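Local coordinates for protein-L-isoaspartate O-methyltransferase beta-aspartate methyltransferase (Plasmodium falciparum, PDB 2PBF) that probably methylates isoaspartyl residues of damaged proteins with S-adenosylmethionine as methyl donor, a step in protein repair, at residues L74-V87 and E159-S171. Sequence-based numbering, arbitrary orientation.
Sequences LINVLKPGSRAIDV and ELGLFDAIHVGAS. With SAH (S-adenosyl-L-homocysteine), chain C.
Asp86 and His167 sit side by side on neighbouring parallel strands, 83-87 and 165-168, in the middle of the Rossmann-like methyltransferase sheet. In chain order 83-87 is the first strand of the sheet and 163-168 the fourth, and they lie next to each other in the order 3-2-1-4-5-6-7. The short strand segments run 8° apart. Ile85 N bonds to Ala165 O, His167 N to Ile85 O, Val87 N to His167 O, and Gly169 N to Val87 O.

His167 ND1 gives its proton to Asp86 OD1 at 2.9 Å. The oxygen lies near the imidazole plane, but the carboxylate is turned 54° from the ring. OD1 is met on its syn side, with the nitrogen clearly out of the carboxylate plane. As bridge partners the two residues leave the sheet on the same face, and both keep CG anti to the backbone N. Asp86 OD2 is held by Thr95 of helix 93-101. At the end of the strands, Gly169 and Ala170 line the S-adenosyl-L-homocysteine pocket.

On the Ala165 and His167 face, Leu74 CD1 packs on His167 CB. Val77 CG2 and Leu78 CD2 converge on Ala165 CB, the former at 3.5 Å.

On the other face, Ile85 CG2 touches Ile166 CG1 at 3.7 Å, and Val87 CG1 lies alongside Val168 CG1. Ile85 CG2 also lies over one face of the Phe163 ring, 3.9 Å from its centroid, a CH-pi contact. Arg83 NH1 lies over the opposite face, toward the rim, in an off-centre cation-pi contact.

Arg83 bends at chi3 (80°) and carries its guanidinium to the end of helix 154-160. NH1 binds Leu160 O at 2.6 Å, within both the carbonyl and guanidinium planes. It also reaches Leu162 O, from above that carbonyl plane. At the chain corner, Asp164 OD2 accepts a hydrogen bond from Arg83 N at 2.8 Å through its anti lone pair.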
ATOM      1  N   LEU A  74       7.575   5.963   1.194  1.00 32.45           N
ATOM      2  CA  LEU A  74       6.415   6.828   1.374  1.00 32.39           C
ATOM      3  C   LEU A  74       6.378   7.479   2.756  1.00 32.22           C
ATOM      4  O   LEU A  74       5.476   8.245   3.051  1.00 32.13           O
ATOM      5  CB  LEU A  74       5.123   6.027   1.120  1.00 32.24           C
ATOM      6  CG  LEU A  74       4.825   5.628  -0.325  1.00 31.40           C
ATOM      7  CD1 LEU A  74       3.689   4.653  -0.398  1.00 29.50           C
ATOM      8  CD2 LEU A  74       4.569   6.836  -1.208  1.00 31.48           C
ATOM      9  N   ILE A  75       7.364   7.178   3.600  1.00 32.86           N
ATOM     10  CA  ILE A  75       7.272   7.506   5.016  1.00 33.09           C
ATOM     11  C   ILE A  75       6.995   8.984   5.310  1.00 33.96           C
ATOM     12  O   ILE A  75       6.236   9.307   6.230  1.00 35.00           O
ATOM     13  CB  ILE A  75       8.476   6.933   5.847  1.00 33.70           C
ATOM     14  CG1 ILE A  75       8.040   6.609   7.281  1.00 33.28           C
ATOM     15  CG2 ILE A  75       9.699   7.860   5.831  1.00 32.73           C
ATOM     16  CD1 ILE A  75       6.897   5.611   7.349  1.00 33.82           C
ATOM     17  N   ASN A  76       7.580   9.872   4.512  1.00 35.03           N
ATOM     18  CA  ASN A  76       7.470  11.311   4.757  1.00 35.49           C
ATOM     19  C   ASN A  76       6.256  11.964   4.099  1.00 35.16           C
ATOM     20  O   ASN A  76       5.947  13.104   4.416  1.00 35.92           O
ATOM     21  CB  ASN A  76       8.744  12.064   4.334  1.00 35.92           C
ATOM     22  CG  ASN A  76       9.961  11.643   5.102  1.00 38.19           C
ATOM     23  OD1 ASN A  76      11.023  11.387   4.512  1.00 42.46           O
ATOM     24  ND2 ASN A  76       9.834  11.557   6.426  1.00 40.65           N
ATOM     25  N   VAL A  77       5.587  11.263   3.183  1.00 34.62           N
ATOM     26  CA  VAL A  77       4.353  11.772   2.586  1.00 33.71           C
ATOM     27  C   VAL A  77       3.129  11.153   3.267  1.00 34.01           C
ATOM     28  O   VAL A  77       2.005  11.660   3.156  1.00 33.86           O
ATOM     29  CB  VAL A  77       4.313  11.598   1.045  1.00 34.14           C
ATOM     30  CG1 VAL A  77       5.450  12.394   0.399  1.00 33.31           C
ATOM     31  CG2 VAL A  77       4.381  10.095   0.631  1.00 32.95           C
ATOM     32  N   LEU A  78       3.356  10.061   4.002  1.00 33.38           N
ATOM     33  CA  LEU A  78       2.299   9.492   4.830  1.00 32.82           C
ATOM     34  C   LEU A  78       2.201  10.325   6.103  1.00 33.42           C
ATOM     35  O   LEU A  78       2.605   9.886   7.181  1.00 33.29           O
ATOM     36  CB  LEU A  78       2.567   8.013   5.138  1.00 31.97           C
ATOM     37  CG  LEU A  78       2.551   7.067   3.932  1.00 30.16           C
ATOM     38  CD1 LEU A  78       3.142   5.691   4.316  1.00 29.20           C
ATOM     39  CD2 LEU A  78       1.145   6.941   3.364  1.00 26.05           C
ATOM     40  N   LYS A  79       1.673  11.538   5.968  1.00 33.32           N
ATOM     41  CA  LYS A  79       1.597  12.460   7.117  1.00 33.93           C
ATOM     42  C   LYS A  79       0.169  12.656   7.618  1.00 32.93           C
ATOM     43  O   LYS A  79      -0.768  12.688   6.832  1.00 32.73           O
ATOM     44  CB  LYS A  79       2.215  13.813   6.767  1.00 33.87           C
ATOM     45  CG  LYS A  79       3.741  13.776   6.530  1.00 37.57           C
ATOM     46  CD  LYS A  79       4.512  13.668   7.864  1.00 41.46           C
ATOM     47  CE  LYS A  79       5.929  13.137   7.715  1.00 43.33           C
ATOM     48  NZ  LYS A  79       6.911  14.132   7.148  1.00 43.79           N
ATOM     49  N   PRO A  80      -0.006  12.798   8.930  1.00 33.10           N
ATOM     50  CA  PRO A  80      -1.386  13.096   9.344  1.00 33.41           C
ATOM     51  C   PRO A  80      -1.858  14.381   8.644  1.00 32.94           C
ATOM     52  O   PRO A  80      -1.104  15.335   8.528  1.00 33.03           O
ATOM     53  CB  PRO A  80      -1.276  13.313  10.847  1.00 32.84           C
ATOM     54  CG  PRO A  80       0.019  12.650  11.242  1.00 33.76           C
ATOM     55  CD  PRO A  80       0.928  12.718  10.064  1.00 32.63           C
ATOM     56  N   GLY A  81      -3.081  14.386   8.149  1.00 32.51           N
ATOM     57  CA  GLY A  81      -3.571  15.566   7.472  1.00 32.88           C
ATOM     58  C   GLY A  81      -3.534  15.343   5.995  1.00 32.39           C
ATOM     59  O   GLY A  81      -4.127  16.096   5.248  1.00 33.14           O
ATOM     60  N   SER A  82      -2.851  14.282   5.569  1.00 32.00           N
ATOM     61  CA  SER A  82      -2.700  14.006   4.145  1.00 31.56           C
ATOM     62  C   SER A  82      -3.636  12.937   3.631  1.00 30.69           C
ATOM     63  O   SER A  82      -4.407  12.344   4.404  1.00 30.70           O
ATOM     64  CB  SER A  82      -1.249  13.657   3.823  1.00 32.00           C
ATOM     65  OG  SER A  82      -0.505  14.859   3.613  1.00 33.69           O
ATOM     66  N   ARG A  83      -3.573  12.707   2.319  1.00 29.79           N
ATOM     67  CA  ARG A  83      -4.418  11.746   1.624  1.00 28.41           C
ATOM     68  C   ARG A  83      -3.547  10.705   0.910  1.00 27.23           C
ATOM     69  O   ARG A  83      -2.663  11.057   0.122  1.00 26.84           O
ATOM     70  CB  ARG A  83      -5.323  12.454   0.620  1.00 27.81           C
ATOM     71  CG  ARG A  83      -6.101  13.629   1.207  1.00 28.96           C
ATOM     72  CD  ARG A  83      -7.108  14.184   0.218  1.00 27.83           C
ATOM     73  NE  ARG A  83      -8.347  13.397   0.139  1.00 30.95           N
ATOM     74  CZ  ARG A  83      -8.837  12.867  -0.977  1.00 32.21           C
ATOM     75  NH1 ARG A  83      -8.192  13.013  -2.142  1.00 31.91           N
ATOM     76  NH2 ARG A  83      -9.967  12.182  -0.930  1.00 31.27           N
ATOM     77  N   ALA A  84      -3.816   9.437   1.200  1.00 26.45           N
ATOM     78  CA  ALA A  84      -3.082   8.281   0.640  1.00 25.62           C
ATOM     79  C   ALA A  84      -4.057   7.310  -0.034  1.00 26.15           C
ATOM     80  O   ALA A  84      -5.219   7.192   0.364  1.00 26.38           O
ATOM     81  CB  ALA A  84      -2.316   7.557   1.746  1.00 25.21           C
ATOM     82  N   ILE A  85      -3.590   6.638  -1.080  1.00 26.97           N
ATOM     83  CA  ILE A  85      -4.369   5.597  -1.741  1.00 27.42           C
ATOM     84  C   ILE A  85      -3.469   4.376  -1.945  1.00 27.23           C
ATOM     85  O   ILE A  85      -2.309   4.502  -2.353  1.00 26.86           O
ATOM     86  CB  ILE A  85      -5.070   6.096  -3.066  1.00 27.11           C
ATOM     87  CG1 ILE A  85      -5.832   4.961  -3.761  1.00 28.87           C
ATOM     88  CG2 ILE A  85      -4.076   6.818  -4.024  1.00 28.34           C
ATOM     89  CD1 ILE A  85      -6.776   5.470  -4.869  1.00 27.99           C
ATOM     90  N   ASP A  86      -4.009   3.213  -1.602  1.00 26.39           N
ATOM     91  CA  ASP A  86      -3.307   1.945  -1.746  1.00 26.62           C
ATOM     92  C   ASP A  86      -3.999   1.230  -2.873  1.00 26.76           C
ATOM     93  O   ASP A  86      -5.155   0.775  -2.732  1.00 27.39           O
ATOM     94  CB  ASP A  86      -3.389   1.137  -0.450  1.00 26.04           C
ATOM     95  CG  ASP A  86      -2.603  -0.155  -0.493  1.00 26.58           C
ATOM     96  OD1 ASP A  86      -1.737  -0.331  -1.367  1.00 28.59           O
ATOM     97  OD2 ASP A  86      -2.839  -1.019   0.390  1.00 27.69           O
ATOM     98  N   VAL A  87      -3.302   1.150  -3.998  1.00 25.82           N
ATOM     99  CA  VAL A  87      -3.861   0.542  -5.182  1.00 26.82           C
ATOM    100  C   VAL A  87      -3.474  -0.940  -5.217  1.00 26.54           C
ATOM    101  O   VAL A  87      -2.310  -1.269  -5.414  1.00 25.52           O
ATOM    102  CB  VAL A  87      -3.340   1.230  -6.476  1.00 25.97           C
ATOM    103  CG1 VAL A  87      -3.922   0.511  -7.737  1.00 25.92           C
ATOM    104  CG2 VAL A  87      -3.689   2.740  -6.475  1.00 27.15           C
ATOM    105  N   GLU A 159     -13.960  13.144  -8.125  1.00 46.79           N
ATOM    106  CA  GLU A 159     -14.442  12.890  -6.775  1.00 45.89           C
ATOM    107  C   GLU A 159     -13.372  12.391  -5.808  1.00 44.66           C
ATOM    108  O   GLU A 159     -13.406  12.721  -4.622  1.00 44.24           O
ATOM    109  CB  GLU A 159     -15.581  11.880  -6.860  1.00 46.61           C
ATOM    110  CG  GLU A 159     -16.249  11.559  -5.557  1.00 50.42           C
ATOM    111  CD  GLU A 159     -16.932  10.194  -5.588  1.00 54.99           C
ATOM    112  OE1 GLU A 159     -17.543   9.835  -6.637  1.00 56.37           O
ATOM    113  OE2 GLU A 159     -16.845   9.488  -4.552  1.00 55.12           O
ATOM    114  N   LEU A 160     -12.427  11.586  -6.303  1.00 43.30           N
ATOM    115  CA  LEU A 160     -11.339  11.066  -5.468  1.00 41.82           C
ATOM    116  C   LEU A 160     -10.406  12.174  -5.002  1.00 40.86           C
ATOM    117  O   LEU A 160      -9.794  12.073  -3.948  1.00 41.22           O
ATOM    118  CB  LEU A 160     -10.520  10.019  -6.231  1.00 42.20           C
ATOM    119  CG  LEU A 160     -10.959   8.559  -6.239  1.00 42.19           C
ATOM    120  CD1 LEU A 160     -10.225   7.808  -7.336  1.00 43.75           C
ATOM    121  CD2 LEU A 160     -10.721   7.879  -4.887  1.00 43.17           C
ATOM    122  N   GLY A 161     -10.285  13.234  -5.796  1.00 39.73           N
ATOM    123  CA  GLY A 161      -9.309  14.271  -5.501  1.00 37.15           C
ATOM    124  C   GLY A 161      -7.866  13.867  -5.739  1.00 36.35           C
ATOM    125  O   GLY A 161      -7.573  13.007  -6.573  1.00 36.14           O
ATOM    126  N   LEU A 162      -6.974  14.498  -4.982  1.00 35.30           N
ATOM    127  CA  LEU A 162      -5.543  14.376  -5.147  1.00 34.62           C
ATOM    128  C   LEU A 162      -4.923  13.714  -3.917  1.00 34.18           C
ATOM    129  O   LEU A 162      -5.452  13.841  -2.798  1.00 34.03           O
ATOM    130  CB  LEU A 162      -4.926  15.755  -5.376  1.00 35.02           C
ATOM    131  CG  LEU A 162      -5.401  16.502  -6.626  1.00 35.61           C
ATOM    132  CD1 LEU A 162      -4.957  17.960  -6.586  1.00 37.75           C
ATOM    133  CD2 LEU A 162      -4.854  15.824  -7.848  1.00 35.93           C
ATOM    134  N   PHE A 163      -3.810  13.009  -4.135  1.00 32.66           N
ATOM    135  CA  PHE A 163      -3.210  12.190  -3.089  1.00 31.31           C
ATOM    136  C   PHE A 163      -1.740  12.488  -2.868  1.00 30.80           C
ATOM    137  O   PHE A 163      -0.949  12.554  -3.796  1.00 31.70           O
ATOM    138  CB  PHE A 163      -3.433  10.695  -3.376  1.00 30.02           C
ATOM    139  CG  PHE A 163      -4.862  10.272  -3.223  1.00 31.17           C
ATOM    140  CD1 PHE A 163      -5.350   9.832  -1.985  1.00 28.78           C
ATOM    141  CD2 PHE A 163      -5.739  10.347  -4.295  1.00 28.24           C
ATOM    142  CE1 PHE A 163      -6.678   9.463  -1.844  1.00 28.45           C
ATOM    143  CE2 PHE A 163      -7.072   9.979  -4.170  1.00 27.53           C
ATOM    144  CZ  PHE A 163      -7.551   9.533  -2.941  1.00 30.47           C
ATOM    145  N   ASP A 164      -1.383  12.664  -1.613  1.00 30.30           N
ATOM    146  CA  ASP A 164      -0.009  12.928  -1.247  1.00 30.68           C
ATOM    147  C   ASP A 164       0.846  11.663  -1.361  1.00 30.02           C
ATOM    148  O   ASP A 164       2.061  11.744  -1.570  1.00 30.31           O
ATOM    149  CB  ASP A 164       0.027  13.501   0.155  1.00 30.31           C
ATOM    150  CG  ASP A 164      -0.924  14.683   0.312  1.00 34.45           C
ATOM    151  OD1 ASP A 164      -0.602  15.775  -0.224  1.00 34.39           O
ATOM    152  OD2 ASP A 164      -1.997  14.519   0.946  1.00 33.92           O
ATOM    153  N   ALA A 165       0.204  10.504  -1.250  1.00 29.64           N
ATOM    154  CA  ALA A 165       0.898   9.215  -1.327  1.00 28.66           C
ATOM    155  C   ALA A 165       0.065   8.207  -2.085  1.00 28.79           C
ATOM    156  O   ALA A 165      -1.119   7.996  -1.765  1.00 27.91           O
ATOM    157  CB  ALA A 165       1.219   8.704   0.053  1.00 28.96           C
ATOM    158  N   ILE A 166       0.675   7.611  -3.117  1.00 27.82           N
ATOM    159  CA  ILE A 166       0.028   6.562  -3.896  1.00 27.76           C
ATOM    160  C   ILE A 166       0.899   5.320  -3.901  1.00 27.58           C
ATOM    161  O   ILE A 166       2.026   5.341  -4.362  1.00 27.69           O
ATOM    162  CB  ILE A 166      -0.291   6.983  -5.377  1.00 27.91           C
ATOM    163  CG1 ILE A 166      -0.998   8.355  -5.406  1.00 29.81           C
ATOM    164  CG2 ILE A 166      -1.105   5.852  -6.080  1.00 27.17           C
ATOM    165  CD1 ILE A 166      -1.523   8.800  -6.778  1.00 28.80           C
ATOM    166  N   HIS A 167       0.377   4.238  -3.368  1.00 28.19           N
ATOM    167  CA  HIS A 167       1.115   3.005  -3.382  1.00 28.62           C
ATOM    168  C   HIS A 167       0.392   2.061  -4.305  1.00 28.75           C
ATOM    169  O   HIS A 167      -0.827   1.927  -4.255  1.00 28.64           O
ATOM    170  CB  HIS A 167       1.235   2.419  -1.988  1.00 29.17           C
ATOM    171  CG  HIS A 167       1.839   1.058  -1.982  1.00 30.46           C
ATOM    172  ND1 HIS A 167       1.077  -0.089  -2.003  1.00 30.93           N
ATOM    173  CD2 HIS A 167       3.131   0.657  -2.016  1.00 31.92           C
ATOM    174  CE1 HIS A 167       1.873  -1.140  -2.039  1.00 30.24           C
ATOM    175  NE2 HIS A 167       3.122  -0.713  -2.037  1.00 33.42           N
ATOM    176  N   VAL A 168       1.146   1.419  -5.180  1.00 29.09           N
ATOM    177  CA  VAL A 168       0.538   0.478  -6.072  1.00 28.71           C
ATOM    178  C   VAL A 168       1.242  -0.855  -5.832  1.00 28.61           C
ATOM    179  O   VAL A 168       2.440  -0.960  -6.036  1.00 27.43           O
ATOM    180  CB  VAL A 168       0.684   0.940  -7.535  1.00 29.17           C
ATOM    181  CG1 VAL A 168      -0.202   0.132  -8.418  1.00 29.50           C
ATOM    182  CG2 VAL A 168       0.375   2.457  -7.671  1.00 27.85           C
ATOM    183  N   GLY A 169       0.473  -1.863  -5.417  1.00 27.66           N
ATOM    184  CA  GLY A 169       1.056  -3.130  -4.976  1.00 28.61           C
ATOM    185  C   GLY A 169       1.020  -4.220  -6.046  1.00 29.17           C
ATOM    186  O   GLY A 169       1.097  -5.398  -5.719  1.00 28.85           O
ATOM    187  N   ALA A 170       0.924  -3.800  -7.315  1.00 29.48           N
ATOM    188  CA  ALA A 170       0.860  -4.687  -8.448  1.00 29.46           C
ATOM    189  C   ALA A 170       1.550  -4.000  -9.613  1.00 30.86           C
ATOM    190  O   ALA A 170       1.561  -2.767  -9.708  1.00 30.71           O
ATOM    191  CB  ALA A 170      -0.594  -5.061  -8.788  1.00 29.49           C
ATOM    192  N   SER A 171       2.168  -4.814 -10.470  1.00 31.32           N
ATOM    193  CA  SER A 171       2.987  -4.338 -11.561  1.00 32.25           C
ATOM    194  C   SER A 171       2.171  -3.959 -12.795  1.00 33.22           C
ATOM    195  O   SER A 171       1.249  -4.670 -13.197  1.00 32.21           O
ATOM    196  CB  SER A 171       3.980  -5.421 -11.944  1.00 32.21           C
ATOM    197  OG  SER A 171       4.768  -4.975 -13.005  1.00 31.82           O
TER
HETATM  198  N   SAH C 301      -0.507  -4.650  -0.815  1.00 26.69           N
HETATM  199  CA  SAH C 301      -1.078  -6.003  -1.042  1.00 25.82           C
HETATM  200  CB  SAH C 301      -0.591  -6.527  -2.369  1.00 25.87           C
HETATM  201  CG  SAH C 301      -1.512  -7.653  -2.818  1.00 26.37           C
HETATM  202  SD  SAH C 301      -1.008  -8.324  -4.405  1.00 30.06           S
HETATM  203  C   SAH C 301      -0.765  -6.994   0.084  1.00 26.11           C
HETATM  204  O   SAH C 301       0.385  -7.049   0.526  1.00 24.73           O
HETATM  205  OXT SAH C 301      -1.656  -7.740   0.563  1.00 24.57           O
HETATM  206  C5' SAH C 301      -1.690  -6.998  -5.432  1.00 30.80           C
HETATM  207  C4' SAH C 301      -3.209  -6.826  -5.386  1.00 30.88           C
HETATM  208  O4' SAH C 301      -3.555  -5.996  -6.460  1.00 32.06           O
HETATM  209  C3' SAH C 301      -4.054  -8.083  -5.538  1.00 30.09           C
HETATM  210  O3' SAH C 301      -4.878  -8.226  -4.392  1.00 28.25           O
HETATM  211  C2' SAH C 301      -4.864  -7.854  -6.805  1.00 30.61           C
HETATM  212  O2' SAH C 301      -6.170  -8.375  -6.710  1.00 30.16           O
HETATM  213  C1' SAH C 301      -4.862  -6.341  -6.890  1.00 30.67           C
HETATM  214  N9  SAH C 301      -5.036  -5.770  -8.244  1.00 31.12           N
HETATM  215  C8  SAH C 301      -4.511  -6.263  -9.404  1.00 31.73           C
HETATM  216  N7  SAH C 301      -4.855  -5.425 -10.409  1.00 32.36           N
HETATM  217  C5  SAH C 301      -5.612  -4.417  -9.919  1.00 29.82           C
HETATM  218  C6  SAH C 301      -6.244  -3.320 -10.517  1.00 31.26           C
HETATM  219  N6  SAH C 301      -6.182  -3.082 -11.820  1.00 29.90           N
HETATM  220  N1  SAH C 301      -6.932  -2.433  -9.730  1.00 32.96           N
HETATM  221  C2  SAH C 301      -7.025  -2.647  -8.368  1.00 30.97           C
HETATM  222  N3  SAH C 301      -6.410  -3.739  -7.811  1.00 30.07           N
HETATM  223  C4  SAH C 301      -5.713  -4.618  -8.562  1.00 29.94           C